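Long-range contact in cephalosporin acylase (Bacillus halodurans, PDB 2NLZ), which is probably an acylase of the gamma-glutamyltranspeptidase family, belonging to the N-terminal nucleophile hydrolases, although its physiological substrate is not established: residues Gly203-Thr207 with Gly389-Ala393. The protein carries 1 engineered substitution. Residues are numbered along the deposited sequence; the frame is centred on the assembly and turned at random.
Sequences GHADT and GTGIA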
ATOM      1  N   GLY D 203       6.370  45.620  12.727  1.00 38.55           N
ATOM      2  CA  GLY D 203       7.812  45.611  12.859  1.00 41.08           C
ATOM      3  C   GLY D 203       8.474  45.117  11.588  1.00 43.14           C
ATOM      4  O   GLY D 203       9.308  45.816  11.005  1.00 37.75           O
ATOM      5  N   HIS D 204       8.077  43.922  11.155  1.00 41.50           N
ATOM      6  CA  HIS D 204       8.597  43.310   9.934  1.00 36.91           C
ATOM      7  C   HIS D 204       8.451  44.214   8.720  1.00 37.06           C
ATOM      8  O   HIS D 204       9.381  44.346   7.930  1.00 34.05           O
ATOM      9  CB  HIS D 204       7.903  41.979   9.662  1.00 31.49           C
ATOM     10  CG  HIS D 204       8.472  40.828  10.431  1.00 36.89           C
ATOM     11  ND1 HIS D 204       8.271  40.664  11.783  1.00 30.14           N
ATOM     12  CD2 HIS D 204       9.220  39.773  10.031  1.00 35.59           C
ATOM     13  CE1 HIS D 204       8.871  39.557  12.182  1.00 34.31           C
ATOM     14  NE2 HIS D 204       9.459  39.001  11.138  1.00 37.57           N
ATOM     15  N   ALA D 205       7.284  44.842   8.588  1.00 36.13           N
ATOM     16  CA  ALA D 205       7.029  45.791   7.511  1.00 38.04           C
ATOM     17  C   ALA D 205       7.997  46.981   7.520  1.00 39.99           C
ATOM     18  O   ALA D 205       8.599  47.293   6.485  1.00 35.70           O
ATOM     19  CB  ALA D 205       5.608  46.274   7.580  1.00 31.00           C
ATOM     20  N   ASP D 206       8.141  47.620   8.687  1.00 39.29           N
ATOM     21  CA  ASP D 206       8.995  48.801   8.865  1.00 44.41           C
ATOM     22  C   ASP D 206      10.443  48.529   8.485  1.00 42.95           C
ATOM     23  O   ASP D 206      11.063  49.294   7.732  1.00 32.36           O
ATOM     24  CB  ASP D 206       8.936  49.301  10.316  1.00 49.72           C
ATOM     25  CG  ASP D 206       7.588  49.913  10.674  1.00 52.78           C
ATOM     26  OD1 ASP D 206       6.841  50.303   9.753  1.00 42.50           O
ATOM     27  OD2 ASP D 206       7.277  49.997  11.881  1.00 53.95           O
ATOM     28  N   THR D 207      10.969  47.426   9.000  1.00 42.99           N
ATOM     29  CA  THR D 207      12.364  47.100   8.772  1.00 45.77           C
ATOM     30  C   THR D 207      12.628  46.651   7.329  1.00 42.45           C
ATOM     31  O   THR D 207      13.667  46.993   6.754  1.00 40.56           O
ATOM     32  CB  THR D 207      12.907  46.103   9.821  1.00 37.81           C
ATOM     33  OG1 THR D 207      14.246  45.740   9.487  1.00 55.21           O
ATOM     34  CG2 THR D 207      12.090  44.876   9.853  1.00 51.47           C
ATOM     35  N   GLY D 389      10.332  45.762  18.528  1.00 51.03           N
ATOM     36  CA  GLY D 389       9.575  46.592  17.590  1.00 54.16           C
ATOM     37  C   GLY D 389      10.027  46.567  16.139  1.00 53.77           C
ATOM     38  O   GLY D 389       9.478  47.288  15.308  1.00 55.35           O
ATOM     39  N   THR D 390      11.026  45.749  15.821  1.00 50.38           N
ATOM     40  CA  THR D 390      11.494  45.668  14.445  1.00 50.20           C
ATOM     41  C   THR D 390      11.258  44.320  13.788  1.00 46.62           C
ATOM     42  O   THR D 390      11.337  44.209  12.577  1.00 41.43           O
ATOM     43  CB  THR D 390      12.967  46.080  14.290  1.00 52.74           C
ATOM     44  OG1 THR D 390      13.332  46.024  12.906  1.00 66.67           O
ATOM     45  CG2 THR D 390      13.848  45.161  15.038  1.00 30.66           C
ATOM     46  N   GLY D 391      10.970  43.298  14.581  1.00 46.17           N
ATOM     47  CA  GLY D 391      10.691  41.974  14.030  1.00 36.59           C
ATOM     48  C   GLY D 391      11.904  41.273  13.444  1.00 38.05           C
ATOM     49  O   GLY D 391      11.773  40.371  12.609  1.00 37.78           O
ATOM     50  N   ILE D 392      13.094  41.692  13.865  1.00 32.30           N
ATOM     51  CA  ILE D 392      14.304  41.007  13.437  1.00 30.30           C
ATOM     52  C   ILE D 392      14.565  39.878  14.425  1.00 30.44           C
ATOM     53  O   ILE D 392      15.068  40.098  15.531  1.00 36.17           O
ATOM     54  CB  ILE D 392      15.524  41.955  13.338  1.00 33.05           C
ATOM     55  CG1 ILE D 392      15.215  43.134  12.407  1.00 43.23           C
ATOM     56  CG2 ILE D 392      16.751  41.201  12.837  1.00 23.95           C
ATOM     57  CD1 ILE D 392      16.242  44.245  12.445  1.00 39.57           C
ATOM     58  N   ALA D 393      14.174  38.672  14.040  1.00 25.83           N
ATOM     59  CA  ALA D 393      14.515  37.510  14.825  1.00 25.31           C
ATOM     60  C   ALA D 393      15.939  37.100  14.474  1.00 24.23           C
ATOM     61  O   ALA D 393      16.231  36.725  13.334  1.00 22.60           O
ATOM     62  CB  ALA D 393      13.555  36.390  14.541  1.00 25.44           C
TER
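Over one face of the His204 imidazole lies the carbonyl oxygen of Gly391, displaced toward the rim, with Gly391 O 3.0 Å from His204 CE1. The angle at NE2 is too poor for a hydrogen bond, and this is packing of a carbonyl on a ring. His204 ND1 is hydrogen-bonded to Ser201 OG, which probably limits the ring's freedom to turn. With CG beside the backbone N (chi1 -82°), the ring swings back toward Gly391, whose CA comes within 3.6 Å of His204 ND1; the positive phi of Gly391 by itself favours glycine. An alanine in place of His204 would probably leave the Ser201 hydroxyl without this partner and open a gap between Gly391 and helix 143-151.

One helical turn on, the side chains of Thr207 and Thr390 cross at about a right angle, Thr207 CB lying 3.1 Å from Thr390 OG1. Both threonines also touch Leu224 of helix 223-234. Nearer the helix start, Gly203 CA makes a CA-H...O contact of 3.4 Å with Gly389 O.

Without a hydrogen bond across it, the contact illustrates the glycine-rich turn of a short, weakly bonded two-stranded hairpin, strands 386-387 and 392-393, packed against the first turn of helix 202-212.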